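PDB 5T99: glycoside Hydrolase from Bacteroides uniformis, which probably hydrolyses terminal beta-galactosidic linkages of agarose-derived oligosaccharides, as a family 2 glycoside hydrolase that binds the galactose mimic D-galacto-isofagomine. Local coordinates for residues L80-T85 against W162-G167; R156-R161 against K379-Y384. One frame throughout, in Å; residues are numbered along the deposited sequence.

Contact 1 (L80-T85 against W162-G167); sequences LPFHGT and WYPGAG
Phe82 lays one face of its ring against the pyrrolidine of Pro164, the two side chains crossing at about a right angle. Pro164 CD stands 4.1 Å from the centroid of the Phe82 ring, a CH-pi contact displaced toward the rim, while Pro164 CG comes to 3.4 Å from Phe82 CD1. The phenyl group reaches this place because its CG sits between the backbone N and the carbonyl carbon (chi1 62°). Tyr163 extends the apolar patch: its CE1 lies 4.3 Å from Leu80 CB, the approach to the ring being oblique. The phenolic end of Tyr163 turns to another task, its OH being hydrogen-bonded to Asp62, whose other carboxylate oxygen takes the backbone N-H of Ala166. A water links two backbone carbonyls across the contact. It donates to Phe82 O at 3.0 Å and to Gly165 O at 2.7 Å, and next to this bridge Ala166 CB packs 3.6 Å from Phe82 O. The example illustrates a division of labour: between 80-85 and 162-167 themselves the join is apolar packing plus one water that reconciles two carbonyl oxygens unable to bond to each other, while Asp62 supplies direct hydrogen bonds between the two loops.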
ATOM      1  N   LEU A  80     -13.946  13.327  -4.018  1.00 88.73           N
ATOM      2  CA  LEU A  80     -14.542  13.657  -2.711  1.00 91.23           C
ATOM      3  C   LEU A  80     -13.796  14.832  -2.047  1.00 91.06           C
ATOM      4  O   LEU A  80     -12.562  14.804  -1.993  1.00 88.48           O
ATOM      5  CB  LEU A  80     -14.495  12.435  -1.787  1.00 91.12           C
ATOM      6  CG  LEU A  80     -15.224  11.169  -2.261  1.00 90.76           C
ATOM      7  CD1 LEU A  80     -14.720   9.949  -1.503  1.00 89.66           C
ATOM      8  CD2 LEU A  80     -16.736  11.308  -2.120  1.00 90.61           C
ATOM      9  N   PRO A  81     -14.529  15.865  -1.548  1.00 89.88           N
ATOM     10  CA  PRO A  81     -13.902  17.004  -0.845  1.00 85.67           C
ATOM     11  C   PRO A  81     -13.006  16.625   0.339  1.00 79.34           C
ATOM     12  O   PRO A  81     -13.459  15.958   1.272  1.00 77.76           O
ATOM     13  CB  PRO A  81     -15.105  17.827  -0.369  1.00 88.35           C
ATOM     14  CG  PRO A  81     -16.146  17.571  -1.396  1.00 90.45           C
ATOM     15  CD  PRO A  81     -15.954  16.138  -1.830  1.00 92.35           C
ATOM     16  N   PHE A  82     -11.755  17.089   0.290  1.00 74.08           N
ATOM     17  CA  PHE A  82     -10.687  16.685   1.225  1.00 67.03           C
ATOM     18  C   PHE A  82      -9.994  17.856   1.941  1.00 60.58           C
ATOM     19  O   PHE A  82      -8.991  17.656   2.624  1.00 58.95           O
ATOM     20  CB  PHE A  82      -9.638  15.852   0.469  1.00 67.05           C
ATOM     21  CG  PHE A  82      -8.939  16.601  -0.640  1.00 68.85           C
ATOM     22  CD1 PHE A  82      -7.745  17.285  -0.398  1.00 68.66           C
ATOM     23  CD2 PHE A  82      -9.469  16.618  -1.932  1.00 69.43           C
ATOM     24  CE1 PHE A  82      -7.100  17.973  -1.419  1.00 69.37           C
ATOM     25  CE2 PHE A  82      -8.827  17.304  -2.955  1.00 71.38           C
ATOM     26  CZ  PHE A  82      -7.640  17.981  -2.699  1.00 71.59           C
ATOM     27  N   HIS A  83     -10.534  19.065   1.804  1.00 55.68           N
ATOM     28  CA  HIS A  83      -9.891  20.279   2.316  1.00 52.60           C
ATOM     29  C   HIS A  83     -10.807  20.950   3.326  1.00 45.55           C
ATOM     30  O   HIS A  83     -11.974  20.579   3.458  1.00 45.07           O
ATOM     31  CB  HIS A  83      -9.534  21.244   1.174  1.00 53.96           C
ATOM     32  CG  HIS A  83     -10.718  21.767   0.425  1.00 58.42           C
ATOM     33  ND1 HIS A  83     -11.248  23.019   0.654  1.00 60.05           N
ATOM     34  CD2 HIS A  83     -11.482  21.205  -0.544  1.00 60.13           C
ATOM     35  CE1 HIS A  83     -12.285  23.208  -0.144  1.00 61.89           C
ATOM     36  NE2 HIS A  83     -12.451  22.121  -0.877  1.00 61.95           N
ATOM     37  N   GLY A  84     -10.260  21.935   4.028  1.00 39.48           N
ATOM     38  CA  GLY A  84     -10.979  22.666   5.061  1.00 37.10           C
ATOM     39  C   GLY A  84     -10.214  22.570   6.361  1.00 35.37           C
ATOM     40  O   GLY A  84      -8.989  22.458   6.362  1.00 38.24           O
ATOM     41  N   THR A  85     -10.942  22.615   7.466  1.00 32.05           N
ATOM     42  CA  THR A  85     -10.360  22.615   8.795  1.00 30.37           C
ATOM     43  C   THR A  85     -10.994  21.486   9.592  1.00 29.30           C
ATOM     44  O   THR A  85     -12.200  21.225   9.457  1.00 29.80           O
ATOM     45  CB  THR A  85     -10.592  23.962   9.488  1.00 30.53           C
ATOM     46  OG1 THR A  85      -9.982  24.993   8.705  1.00 31.56           O
ATOM     47  CG2 THR A  85     -10.007  23.983  10.900  1.00 30.49           C
ATOM     48  N   TRP A 162      -4.249  13.074  -6.209  1.00 23.69           N
ATOM     49  CA  TRP A 162      -5.057  11.886  -5.907  1.00 22.74           C
ATOM     50  C   TRP A 162      -5.725  12.111  -4.564  1.00 22.10           C
ATOM     51  O   TRP A 162      -5.412  13.078  -3.879  1.00 22.38           O
ATOM     52  CB  TRP A 162      -4.172  10.631  -5.855  1.00 22.70           C
ATOM     53  CG  TRP A 162      -3.073  10.712  -4.833  1.00 22.58           C
ATOM     54  CD1 TRP A 162      -3.119  10.282  -3.543  1.00 22.88           C
ATOM     55  CD2 TRP A 162      -1.781  11.288  -5.018  1.00 22.47           C
ATOM     56  NE1 TRP A 162      -1.927  10.540  -2.911  1.00 22.81           N
ATOM     57  CE2 TRP A 162      -1.085  11.156  -3.796  1.00 22.61           C
ATOM     58  CE3 TRP A 162      -1.131  11.878  -6.105  1.00 22.75           C
ATOM     59  CZ2 TRP A 162       0.228  11.599  -3.627  1.00 22.83           C
ATOM     60  CZ3 TRP A 162       0.180  12.321  -5.938  1.00 23.15           C
ATOM     61  CH2 TRP A 162       0.843  12.176  -4.703  1.00 22.85           C
ATOM     62  N   TYR A 163      -6.627  11.211  -4.187  1.00 21.53           N
ATOM     63  CA  TYR A 163      -7.327  11.306  -2.903  1.00 21.16           C
ATOM     64  C   TYR A 163      -6.336  11.140  -1.746  1.00 20.97           C
ATOM     65  O   TYR A 163      -5.736  10.069  -1.602  1.00 20.47           O
ATOM     66  CB  TYR A 163      -8.408  10.231  -2.802  1.00 20.75           C
ATOM     67  CG  TYR A 163      -9.129  10.192  -1.485  1.00 20.45           C
ATOM     68  CD1 TYR A 163     -10.149  11.090  -1.222  1.00 21.12           C
ATOM     69  CD2 TYR A 163      -8.801   9.259  -0.503  1.00 20.38           C
ATOM     70  CE1 TYR A 163     -10.828  11.078  -0.013  1.00 21.00           C
ATOM     71  CE2 TYR A 163      -9.477   9.235   0.715  1.00 20.75           C
ATOM     72  CZ  TYR A 163     -10.498  10.152   0.945  1.00 20.80           C
ATOM     73  OH  TYR A 163     -11.204  10.177   2.119  1.00 20.66           O
ATOM     74  N   PRO A 164      -6.166  12.189  -0.926  1.00 20.43           N
ATOM     75  CA  PRO A 164      -5.255  12.109   0.218  1.00 20.30           C
ATOM     76  C   PRO A 164      -5.883  11.626   1.518  1.00 19.69           C
ATOM     77  O   PRO A 164      -5.154  11.179   2.418  1.00 19.01           O
ATOM     78  CB  PRO A 164      -4.809  13.555   0.394  1.00 20.56           C
ATOM     79  CG  PRO A 164      -5.996  14.353  -0.028  1.00 20.70           C
ATOM     80  CD  PRO A 164      -6.745  13.537  -1.056  1.00 20.47           C
ATOM     81  N   GLY A 165      -7.207  11.733   1.627  1.00 19.12           N
ATOM     82  CA  GLY A 165      -7.880  11.657   2.927  1.00 19.32           C
ATOM     83  C   GLY A 165      -7.711  12.966   3.690  1.00 19.31           C
ATOM     84  O   GLY A 165      -7.040  13.887   3.219  1.00 19.54           O
ATOM     85  N   ALA A 166      -8.333  13.053   4.860  1.00 19.07           N
ATOM     86  CA  ALA A 166      -8.179  14.216   5.742  1.00 19.39           C
ATOM     87  C   ALA A 166      -8.417  13.780   7.169  1.00 19.67           C
ATOM     88  O   ALA A 166      -9.401  13.096   7.451  1.00 20.78           O
ATOM     89  CB  ALA A 166      -9.155  15.318   5.362  1.00 19.41           C
ATOM     90  N   GLY A 167      -7.521  14.163   8.068  1.00 19.96           N
ATOM     91  CA  GLY A 167      -7.613  13.734   9.469  1.00 19.77           C
ATOM     92  C   GLY A 167      -6.355  13.077   9.993  1.00 19.20           C
ATOM     93  O   GLY A 167      -5.373  12.934   9.273  1.00 19.23           O
TER
HETATM   94  O   HOH W   1      -6.300  16.437   3.029  1.00 21.16           O

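Contact 2 (R156-R161 against K379-Y384). With GIF (D-galacto-isofagomine), chain C.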
ATOM      1  N   ARG A 156      -5.488  22.010   2.454  1.00 32.76           N
ATOM      2  CA  ARG A 156      -5.855  22.981   1.430  1.00 33.66           C
ATOM      3  C   ARG A 156      -6.377  22.291   0.189  1.00 33.74           C
ATOM      4  O   ARG A 156      -6.019  21.149  -0.095  1.00 31.94           O
ATOM      5  CB  ARG A 156      -4.636  23.812   1.045  1.00 35.28           C
ATOM      6  CG  ARG A 156      -4.019  24.582   2.196  1.00 36.77           C
ATOM      7  CD  ARG A 156      -2.930  25.506   1.682  1.00 39.29           C
ATOM      8  NE  ARG A 156      -2.145  26.103   2.762  1.00 41.51           N
ATOM      9  CZ  ARG A 156      -1.109  26.924   2.583  1.00 43.31           C
ATOM     10  NH1 ARG A 156      -0.722  27.268   1.353  1.00 44.27           N
ATOM     11  NH2 ARG A 156      -0.458  27.413   3.642  1.00 43.05           N
ATOM     12  N   ASP A 157      -7.217  22.996  -0.566  1.00 35.50           N
ATOM     13  CA  ASP A 157      -7.650  22.494  -1.861  1.00 37.30           C
ATOM     14  C   ASP A 157      -6.453  22.605  -2.798  1.00 33.69           C
ATOM     15  O   ASP A 157      -5.562  23.422  -2.581  1.00 32.63           O
ATOM     16  CB  ASP A 157      -8.881  23.256  -2.410  1.00 40.87           C
ATOM     17  CG  ASP A 157      -9.688  22.429  -3.456  1.00 45.77           C
ATOM     18  OD1 ASP A 157      -9.220  21.361  -3.939  1.00 47.21           O
ATOM     19  OD2 ASP A 157     -10.815  22.854  -3.800  1.00 50.89           O
ATOM     20  N   LEU A 158      -6.430  21.744  -3.808  1.00 32.32           N
ATOM     21  CA  LEU A 158      -5.394  21.743  -4.839  1.00 32.18           C
ATOM     22  C   LEU A 158      -4.005  21.408  -4.273  1.00 30.51           C
ATOM     23  O   LEU A 158      -2.992  21.942  -4.724  1.00 30.28           O
ATOM     24  CB  LEU A 158      -5.404  23.079  -5.594  1.00 32.84           C
ATOM     25  CG  LEU A 158      -6.795  23.516  -6.078  1.00 34.27           C
ATOM     26  CD1 LEU A 158      -6.804  24.970  -6.536  1.00 34.65           C
ATOM     27  CD2 LEU A 158      -7.274  22.575  -7.180  1.00 34.60           C
ATOM     28  N   SER A 159      -3.986  20.508  -3.291  1.00 29.16           N
ATOM     29  CA  SER A 159      -2.766  20.089  -2.612  1.00 28.55           C
ATOM     30  C   SER A 159      -2.371  18.641  -2.911  1.00 27.48           C
ATOM     31  O   SER A 159      -1.356  18.155  -2.379  1.00 26.95           O
ATOM     32  CB  SER A 159      -2.944  20.264  -1.108  1.00 28.82           C
ATOM     33  OG  SER A 159      -3.922  19.375  -0.607  1.00 30.43           O
ATOM     34  N   SER A 160      -3.158  17.971  -3.763  1.00 26.20           N
ATOM     35  CA  SER A 160      -2.965  16.554  -4.088  1.00 25.00           C
ATOM     36  C   SER A 160      -3.602  16.197  -5.429  1.00 23.39           C
ATOM     37  O   SER A 160      -4.725  16.588  -5.687  1.00 23.31           O
ATOM     38  CB  SER A 160      -3.563  15.681  -2.989  1.00 24.32           C
ATOM     39  OG  SER A 160      -3.221  14.331  -3.205  1.00 24.36           O
ATOM     40  N   ARG A 161      -2.891  15.444  -6.264  1.00 23.07           N
ATOM     41  CA  ARG A 161      -3.431  14.957  -7.545  1.00 22.90           C
ATOM     42  C   ARG A 161      -4.270  13.683  -7.391  1.00 23.27           C
ATOM     43  O   ARG A 161      -4.908  13.250  -8.337  1.00 23.40           O
ATOM     44  CB  ARG A 161      -2.307  14.682  -8.546  1.00 22.65           C
ATOM     45  CG  ARG A 161      -1.395  15.869  -8.789  1.00 22.53           C
ATOM     46  CD  ARG A 161      -0.405  15.608  -9.909  1.00 22.57           C
ATOM     47  NE  ARG A 161       0.506  14.488  -9.629  1.00 22.34           N
ATOM     48  CZ  ARG A 161       0.371  13.236 -10.079  1.00 22.22           C
ATOM     49  NH1 ARG A 161       1.278  12.325  -9.750  1.00 23.79           N
ATOM     50  NH2 ARG A 161      -0.644  12.866 -10.849  1.00 21.21           N
ATOM     51  N   LYS A 379       3.335  21.151  -9.459  1.00 25.73           N
ATOM     52  CA  LYS A 379       2.344  20.463 -10.288  1.00 26.26           C
ATOM     53  C   LYS A 379       0.953  20.925  -9.910  1.00 27.16           C
ATOM     54  O   LYS A 379       0.122  21.117 -10.792  1.00 28.96           O
ATOM     55  CB  LYS A 379       2.392  18.952 -10.100  1.00 26.68           C
ATOM     56  CG  LYS A 379       3.622  18.263 -10.653  1.00 26.31           C
ATOM     57  CD  LYS A 379       3.537  16.781 -10.349  1.00 25.77           C
ATOM     58  CE  LYS A 379       4.678  16.024 -10.985  1.00 25.89           C
ATOM     59  NZ  LYS A 379       4.785  14.646 -10.454  1.00 25.79           N
ATOM     60  N   VAL A 380       0.698  21.063  -8.605  1.00 26.97           N
ATOM     61  CA  VAL A 380      -0.567  21.598  -8.086  1.00 26.89           C
ATOM     62  C   VAL A 380      -0.275  22.805  -7.208  1.00 27.51           C
ATOM     63  O   VAL A 380       0.814  22.905  -6.658  1.00 28.42           O
ATOM     64  CB  VAL A 380      -1.375  20.536  -7.311  1.00 27.25           C
ATOM     65  CG1 VAL A 380      -1.800  19.415  -8.249  1.00 27.23           C
ATOM     66  CG2 VAL A 380      -0.595  19.970  -6.124  1.00 27.33           C
ATOM     67  N   ASP A 381      -1.251  23.703  -7.071  1.00 28.69           N
ATOM     68  CA  ASP A 381      -1.047  25.022  -6.426  1.00 29.91           C
ATOM     69  C   ASP A 381      -0.560  24.963  -4.994  1.00 28.52           C
ATOM     70  O   ASP A 381       0.273  25.767  -4.601  1.00 28.49           O
ATOM     71  CB  ASP A 381      -2.331  25.878  -6.476  1.00 32.20           C
ATOM     72  CG  ASP A 381      -2.553  26.545  -7.832  1.00 34.41           C
ATOM     73  OD1 ASP A 381      -3.619  27.153  -8.022  1.00 37.30           O
ATOM     74  OD2 ASP A 381      -1.670  26.476  -8.713  1.00 38.80           O
ATOM     75  N   ASN A 382      -1.085  24.015  -4.220  1.00 28.23           N
ATOM     76  CA  ASN A 382      -0.701  23.851  -2.818  1.00 27.56           C
ATOM     77  C   ASN A 382       0.017  22.514  -2.545  1.00 26.07           C
ATOM     78  O   ASN A 382      -0.132  21.928  -1.469  1.00 24.95           O
ATOM     79  CB  ASN A 382      -1.936  24.021  -1.934  1.00 28.60           C
ATOM     80  CG  ASN A 382      -2.524  25.421  -2.026  1.00 30.02           C
ATOM     81  OD1 ASN A 382      -1.867  26.401  -1.675  1.00 31.20           O
ATOM     82  ND2 ASN A 382      -3.760  25.523  -2.492  1.00 30.35           N
ATOM     83  N   GLY A 383       0.805  22.057  -3.524  1.00 24.79           N
ATOM     84  CA  GLY A 383       1.625  20.858  -3.391  1.00 23.93           C
ATOM     85  C   GLY A 383       2.876  21.069  -2.543  1.00 23.66           C
ATOM     86  O   GLY A 383       3.049  22.120  -1.889  1.00 22.59           O
ATOM     87  N   TYR A 384       3.759  20.065  -2.560  1.00 22.28           N
ATOM     88  CA  TYR A 384       4.920  20.047  -1.667  1.00 21.06           C
ATOM     89  C   TYR A 384       5.926  21.186  -1.941  1.00 20.93           C
ATOM     90  O   TYR A 384       6.674  21.567  -1.044  1.00 20.12           O
ATOM     91  CB  TYR A 384       5.616  18.668  -1.694  1.00 20.46           C
ATOM     92  CG  TYR A 384       6.626  18.490  -0.575  1.00 19.35           C
ATOM     93  CD1 TYR A 384       6.212  18.452   0.754  1.00 18.96           C
ATOM     94  CD2 TYR A 384       7.990  18.377  -0.837  1.00 18.71           C
ATOM     95  CE1 TYR A 384       7.120  18.306   1.791  1.00 18.53           C
ATOM     96  CE2 TYR A 384       8.905  18.237   0.205  1.00 18.37           C
ATOM     97  CZ  TYR A 384       8.461  18.201   1.513  1.00 18.07           C
ATOM     98  OH  TYR A 384       9.335  18.051   2.561  1.00 17.78           O
TER
HETATM   99  C   GIF C 901       1.693   9.628 -12.368  1.00 18.07           C
HETATM  100  N   GIF C 901       1.797   9.182 -13.749  1.00 18.35           N
HETATM  101  O   GIF C 901      -1.786   7.872 -15.947  1.00 18.41           O
HETATM  102  C1  GIF C 901       0.504   8.971 -11.696  1.00 17.93           C
HETATM  103  O1  GIF C 901      -1.126  10.476 -12.620  1.00 18.58           O
HETATM  104  C2  GIF C 901      -0.761   9.100 -12.542  1.00 18.30           C
HETATM  105  O2  GIF C 901       0.288   9.581 -10.425  1.00 16.65           O
HETATM  106  C3  GIF C 901      -0.557   8.542 -13.947  1.00 18.41           C
HETATM  107  C4  GIF C 901       0.636   9.211 -14.621  1.00 18.45           C
HETATM  108  C5  GIF C 901      -1.817   8.726 -14.795  1.00 18.53           C
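The guanidinium of Arg161 presents its edge to D-galacto-isofagomine, and that of Arg156 presents its edge to the amide of Asn382. In the first, Arg161 NH1 donates to O2 of the ligand at 3.0 Å and NH2 donates to its O1, also at 3.0 Å, so two neighbouring hydroxyls are gripped by one flat group. Lys379 CD approaches the same guanidinium obliquely, 3.9 Å from Arg161 NE. In the second, the planes stand 80° apart and the bond from Arg156 NH1 to Asn382 OD1 is weak; Arg156 also has a salt bridge to Glu113. The amide's other end is held more firmly: Asn382 ND2 donates to Asp157 O at 2.8 Å, nearly along the C=O axis. Separately, the backbone N of Asn382 donates to Leu158 O at 2.9 Å. Between these ends Val380 CG1 packs 3.6 Å from Arg161 CG. The Arg161 chain bends at chi3 (-62°), turning its head to the ligand, while its NE and Lys379 NZ are both paired with Asp373; Lys379 NZ is also hydrogen-bonded to Asn416 O. An alanine in place of Arg161 would probably leave the ligand's O1 and O2 without these donors and Asp373 with one cationic partner fewer. Chemically, the turn from Val380 to Gly383 ties a loop of the sugar-binding domain to the barrel domain, and the shared carboxylate is likely to ease the proximity of two cations while steering one of them into the ligand pocket.

Contacts 1 and 2 lie with their centres about 11 Å apart and illustrate how one long loop can serve two neighbours. Residues 156-161 and 162-167 follow one another directly between strands 146-153 and 172-177. The first half meets 379-384, which precedes helix 388-403 in the TIM barrel domain; the second meets 80-85, just before strand 86-93 of the sugar-binding domain. Along the chain the order is 80-85, 156-161, 162-167, 379-384, so the two pairings cross. They also touch: Phe82 CE1 packs 3.6 Å from Ser159 OG, and His83 lies against Asp157. Contact 1 thus joins two loops within the sugar-binding domain, contact 2 joins that domain to the barrel, and Arg161 carries it into the ligand pocket.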